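Transcriptional regulator PA3341 (Pseudomonas aeruginosa, PDB 2FBH) is a MarR-family regulator that probably binds DNA and controls transcription through a winged helix-turn-helix domain. Local coordinates at residues A[34-46]-A[69-82]. Numbering follows the deposited sequence. Where two conformers were deposited one is given.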
loop_
_atom_site.group_PDB
_atom_site.type_symbol
_atom_site.label_atom_id
_atom_site.label_comp_id
_atom_site.label_asym_id
_atom_site.label_seq_id
_atom_site.Cartn_x
_atom_site.Cartn_y
_atom_site.Cartn_z
ATOM N N GLY A 34 5.782 -16.583 11.224
ATOM C CA GLY A 34 4.325 -16.820 11.515
ATOM C C GLY A 34 3.603 -15.545 11.943
ATOM O O GLY A 34 2.583 -15.582 12.657
ATOM N N LEU A 35 4.089 -14.388 11.500
ATOM C CA LEU A 35 3.467 -13.129 11.933
ATOM C C LEU A 35 2.612 -12.627 10.822
ATOM O O LEU A 35 3.019 -11.705 10.066
ATOM C CB LEU A 35 4.521 -12.071 12.182
ATOM C CG LEU A 35 5.403 -12.323 13.387
ATOM C CD1 LEU A 35 6.675 -11.501 13.310
ATOM C CD2 LEU A 35 4.588 -12.012 14.623
ATOM N N SER A 36 1.414 -13.183 10.752
ATOM C CA SER A 36 0.542 -13.048 9.627
ATOM C C SER A 36 -0.208 -11.749 9.713
ATOM O O SER A 36 -0.167 -11.051 10.743
ATOM C CB SER A 36 -0.498 -14.170 9.707
ATOM O OG SER A 36 0.086 -15.458 9.998
ATOM N N GLN A 37 -0.984 -11.486 8.674
ATOM C CA GLN A 37 -1.555 -10.165 8.423
ATOM C C GLN A 37 -0.447 -9.136 8.664
ATOM O O GLN A 37 0.779 -9.453 8.504
ATOM C CB GLN A 37 -2.875 -9.881 9.185
ATOM C CG GLN A 37 -3.179 -10.741 10.435
ATOM C CD GLN A 37 -3.331 -12.244 10.150
ATOM O OE1 GLN A 37 -3.791 -12.652 9.094
ATOM N NE2 GLN A 37 -2.915 -13.058 11.094
ATOM N N ALA A 38 -0.824 -7.923 9.024
ATOM C CA ALA A 38 0.228 -6.920 9.051
ATOM C C ALA A 38 1.233 -7.105 10.224
ATOM O O ALA A 38 2.124 -6.306 10.384
ATOM C CB ALA A 38 -0.385 -5.503 9.025
ATOM N N ARG A 39 1.143 -8.184 10.999
ATOM C CA ARG A 39 1.601 -8.128 12.395
ATOM C C ARG A 39 3.061 -7.771 12.548
ATOM O O ARG A 39 3.430 -7.028 13.455
ATOM C CB ARG A 39 1.266 -9.407 13.136
ATOM C CG ARG A 39 -0.199 -9.566 13.039
ATOM C CD ARG A 39 -0.766 -10.293 14.140
ATOM N NE ARG A 39 -0.347 -11.663 14.202
ATOM C CZ ARG A 39 -1.131 -12.601 14.730
ATOM N NH1 ARG A 39 -2.361 -12.268 15.140
ATOM N NH2 ARG A 39 -0.716 -13.861 14.835
ATOM N N TRP A 40 3.886 -8.241 11.630
ATOM C CA TRP A 40 5.315 -7.939 11.701
ATOM C C TRP A 40 5.608 -6.431 11.489
ATOM O O TRP A 40 6.627 -5.914 11.994
ATOM C CB TRP A 40 6.112 -8.768 10.705
ATOM C CG TRP A 40 5.724 -8.648 9.208
ATOM C CD1 TRP A 40 5.004 -9.577 8.468
ATOM C CD2 TRP A 40 6.083 -7.604 8.287
ATOM N NE1 TRP A 40 4.874 -9.135 7.169
ATOM C CE2 TRP A 40 5.515 -7.935 7.029
ATOM C CE3 TRP A 40 6.830 -6.424 8.397
ATOM C CZ2 TRP A 40 5.691 -7.126 5.872
ATOM C CZ3 TRP A 40 6.985 -5.604 7.239
ATOM C CH2 TRP A 40 6.447 -5.963 6.024
ATOM N N LEU A 41 4.708 -5.766 10.777
ATOM C CA LEU A 41 4.815 -4.333 10.434
ATOM C C LEU A 41 4.449 -3.406 11.620
ATOM O O LEU A 41 4.978 -2.324 11.757
ATOM C CB LEU A 41 3.938 -4.051 9.223
ATOM C CG LEU A 41 4.238 -2.913 8.246
ATOM C CD1 LEU A 41 3.407 -1.709 8.593
ATOM C CD2 LEU A 41 5.729 -2.548 8.194
ATOM N N VAL A 42 3.549 -3.881 12.478
ATOM C CA VAL A 42 3.322 -3.295 13.786
ATOM C C VAL A 42 4.587 -3.397 14.661
ATOM O O VAL A 42 5.018 -2.384 15.180
ATOM C CB VAL A 42 2.048 -3.931 14.458
ATOM C CG1 VAL A 42 1.898 -3.445 15.894
ATOM C CG2 VAL A 42 0.755 -3.566 13.618
ATOM N N LEU A 43 5.190 -4.611 14.799
ATOM C CA LEU A 43 6.438 -4.840 15.507
ATOM C C LEU A 43 7.534 -3.954 14.969
ATOM O O LEU A 43 8.267 -3.321 15.713
ATOM C CB LEU A 43 6.881 -6.285 15.323
ATOM C CG LEU A 43 6.054 -7.285 16.130
ATOM C CD1 LEU A 43 6.710 -8.665 16.006
ATOM C CD2 LEU A 43 5.971 -6.883 17.708
ATOM N N LEU A 44 7.607 -3.873 13.638
ATOM C CA LEU A 44 8.718 -3.112 13.058
ATOM C C LEU A 44 8.554 -1.660 13.468
ATOM O O LEU A 44 9.522 -1.041 13.893
ATOM C CB LEU A 44 8.687 -3.238 11.557
ATOM C CG LEU A 44 9.990 -3.526 10.898
ATOM C CD1 LEU A 44 9.854 -3.083 9.456
ATOM C CD2 LEU A 44 11.195 -2.930 11.647
ATOM N N HIS A 45 7.332 -1.128 13.395
ATOM C CA HIS A 45 7.105 0.254 13.748
ATOM C C HIS A 45 7.300 0.544 15.243
ATOM O O HIS A 45 7.822 1.599 15.630
ATOM C CB HIS A 45 5.754 0.684 13.244
ATOM C CG HIS A 45 5.721 0.884 11.745
ATOM N ND1 HIS A 45 5.388 2.092 11.159
ATOM C CD2 HIS A 45 6.034 0.048 10.721
ATOM C CE1 HIS A 45 5.434 1.971 9.837
ATOM N NE2 HIS A 45 5.826 0.741 9.547
ATOM N N LEU A 46 6.939 -0.420 16.091
ATOM C CA LEU A 46 7.235 -0.290 17.506
ATOM C C LEU A 46 8.721 -0.252 17.755
ATOM O O LEU A 46 9.199 0.465 18.640
ATOM C CB LEU A 46 6.604 -1.474 18.287
ATOM C CG LEU A 46 5.119 -1.297 18.464
ATOM C CD1 LEU A 46 4.567 -2.646 19.069
ATOM C CD2 LEU A 46 4.778 -0.154 19.391
ATOM N N LEU A 69 -6.230 -2.643 13.722
ATOM C CA LEU A 69 -5.044 -2.735 14.604
ATOM C C LEU A 69 -5.411 -3.506 15.908
ATOM O O LEU A 69 -4.599 -4.227 16.413
ATOM C CB LEU A 69 -4.419 -1.351 14.946
ATOM C CG LEU A 69 -3.086 -1.393 15.695
ATOM C CD1 LEU A 69 -1.966 -2.081 14.922
ATOM C CD2 LEU A 69 -2.667 0.001 16.197
ATOM N N ALA A 70 -6.596 -3.305 16.464
ATOM C CA ALA A 70 -6.943 -3.973 17.733
ATOM C C ALA A 70 -6.791 -5.491 17.603
ATOM O O ALA A 70 -6.260 -6.104 18.508
ATOM C CB ALA A 70 -8.336 -3.640 18.200
ATOM N N ARG A 71 -7.266 -6.051 16.486
ATOM C CA ARG A 71 -7.080 -7.491 16.179
ATOM C C ARG A 71 -5.637 -7.903 16.036
ATOM O O ARG A 71 -5.259 -8.934 16.582
ATOM C CB ARG A 71 -7.825 -7.896 14.914
ATOM C CG ARG A 71 -9.303 -7.604 14.949
ATOM C CD ARG A 71 -10.078 -8.726 15.601
ATOM N NE ARG A 71 -11.528 -8.578 15.462
ATOM C CZ ARG A 71 -12.307 -9.249 14.609
ATOM N NH1 ARG A 71 -11.781 -10.130 13.727
ATOM N NH2 ARG A 71 -13.622 -9.040 14.646
ATOM N N LEU A 72 -4.839 -7.142 15.247
ATOM C CA LEU A 72 -3.413 -7.352 15.116
ATOM C C LEU A 72 -2.745 -7.350 16.461
ATOM O O LEU A 72 -1.971 -8.252 16.745
ATOM C CB LEU A 72 -2.766 -6.253 14.217
ATOM C CG LEU A 72 -3.334 -6.262 12.814
ATOM C CD1 LEU A 72 -2.666 -5.113 12.033
ATOM C CD2 LEU A 72 -3.120 -7.653 12.118
ATOM N N LEU A 73 -3.121 -6.370 17.297
ATOM C CA LEU A 73 -2.496 -6.247 18.612
ATOM C C LEU A 73 -2.881 -7.478 19.488
ATOM O O LEU A 73 -2.034 -7.940 20.234
ATOM C CB LEU A 73 -2.891 -4.941 19.302
ATOM C CG LEU A 73 -2.210 -3.684 18.720
ATOM C CD1 LEU A 73 -2.861 -2.480 19.303
ATOM C CD2 LEU A 73 -0.676 -3.677 19.004
ATOM N N ASP A 74 -4.139 -7.943 19.410
ATOM C CA ASP A 74 -4.560 -9.142 20.217
ATOM C C ASP A 74 -3.635 -10.323 19.878
ATOM O O ASP A 74 -3.155 -11.054 20.746
ATOM C CB ASP A 74 -5.975 -9.629 19.868
ATOM C CG ASP A 74 -7.100 -8.720 20.415
ATOM O OD1 ASP A 74 -6.843 -7.915 21.327
ATOM O OD2 ASP A 74 -8.228 -8.816 19.849
ATOM N N GLY A 75 -3.371 -10.490 18.586
ATOM C CA GLY A 75 -2.437 -11.488 18.132
ATOM C C GLY A 75 -1.057 -11.355 18.732
ATOM O O GLY A 75 -0.535 -12.313 19.269
ATOM N N LEU A 76 -0.475 -10.162 18.690
ATOM C CA LEU A 76 0.855 -9.992 19.162
ATOM C C LEU A 76 0.886 -10.148 20.720
ATOM O O LEU A 76 1.813 -10.653 21.262
ATOM C CB LEU A 76 1.273 -8.553 18.826
ATOM C CG LEU A 76 1.582 -8.375 17.312
ATOM C CD1 LEU A 76 2.026 -6.919 17.103
ATOM C CD2 LEU A 76 2.690 -9.330 16.904
ATOM N N GLU A 77 -0.153 -9.639 21.359
ATOM C CA GLU A 77 -0.255 -9.662 22.853
ATOM C C GLU A 77 -0.397 -11.132 23.329
ATOM O O GLU A 77 0.237 -11.595 24.337
ATOM C CB GLU A 77 -1.497 -8.858 23.221
ATOM C CG GLU A 77 -1.561 -8.489 24.704
ATOM C CD GLU A 77 -2.762 -7.607 24.997
ATOM O OE1 GLU A 77 -2.680 -7.007 26.047
ATOM O OE2 GLU A 77 -3.810 -7.566 24.257
ATOM N N SER A 78 -1.215 -11.886 22.585
ATOM C CA SER A 78 -1.345 -13.333 22.840
ATOM C C SER A 78 -0.011 -14.093 22.802
ATOM O O SER A 78 0.186 -15.063 23.539
ATOM C CB SER A 78 -2.361 -13.985 21.883
ATOM O OG SER A 78 -1.822 -14.146 20.569
ATOM N N GLN A 79 0.906 -13.621 21.963
ATOM C CA GLN A 79 2.224 -14.220 21.785
ATOM C C GLN A 79 3.258 -13.591 22.766
ATOM O O GLN A 79 4.465 -13.922 22.748
ATOM C CB GLN A 79 2.676 -14.111 20.290
ATOM C CG GLN A 79 1.722 -14.692 19.151
ATOM C CD GLN A 79 2.043 -14.208 17.649
ATOM O OE1 GLN A 79 1.883 -13.015 17.265
ATOM N NE2 GLN A 79 2.447 -15.160 16.807
ATOM N N GLY A 80 2.792 -12.711 23.671
ATOM C CA GLY A 80 3.679 -12.119 24.664
ATOM C C GLY A 80 4.696 -11.123 24.064
ATOM O O GLY A 80 5.759 -10.901 24.649
ATOM N N LEU A 81 4.362 -10.553 22.910
ATOM C CA LEU A 81 5.285 -9.636 22.192
ATOM C C LEU A 81 5.019 -8.160 22.527
ATOM O O LEU A 81 5.931 -7.280 22.429
ATOM C CB LEU A 81 5.219 -9.879 20.680
ATOM C CG LEU A 81 5.635 -11.291 20.274
ATOM C CD1 LEU A 81 5.346 -11.536 18.741
ATOM C CD2 LEU A 81 7.098 -11.641 20.623
ATOM N N VAL A 82 3.763 -7.850 22.859
ATOM C CA VAL A 82 3.427 -6.500 23.266
ATOM C C VAL A 82 2.609 -6.483 24.559
ATOM O O VAL A 82 1.997 -7.485 24.896
ATOM C CB VAL A 82 2.601 -5.716 22.212
ATOM C CG1 VAL A 82 3.386 -5.616 20.790
ATOM C CG2 VAL A 82 1.266 -6.309 21.962
HETATM O O HOH W 1 -1.653 -15.465 17.542
#
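The carbonyl O of G75, on the residue against which R39 packs, accepts OG of S78 (2.6 Å) and, weakly, the backbone N of Q79. A water bonds weakly both to this hydroxyl and to NH2 of R39; no direct hydrogen bond joins 34-46 to 69-82. R39 reaches helix 69-78 with its whole length. Its CD lies 3.5 Å from O of L72, and a bend at chi3 (-66°) turns the guanidinium over the backbone at G75, where NH1 lies 3.1 Å from CA; with no side chain at G75, the group can settle directly on the helix. NE2 of Q37 lies over the centre of the opposite face of the guanidinium.

Deeper in, the contact is aliphatic. V42 is a knob among L69, L72, L73 and L76: CG1, anti to the backbone N (chi1 173°), meets CD1 of L76 at 3.7 Å, while CG2 presses on CD1 of L69 at a tight 3.4 Å. L76 spreads its two methyls, CD1 against V42 and CD2 against L35 (CD2 to CD2, 4.0 Å) and CG of L43. After the Schellman turn at G80, V82 at the start of strand 82-85 brings CG1 to 3.6 Å from CD1 of L46.

The axes of 39-46 and 69-78 cross at -80°. The contact joins helix 39-48 to helix 66-78, the probable DNA-recognition helix of the MarR fold, and to the first wing strand. L58 of helix 55-62 also packs on V42 and L69. With mostly branched aliphatic side chains interlocking and a weak water bridge, the contact implies cohesion by shape and burial of apolar surface rather than by directional polar bonds.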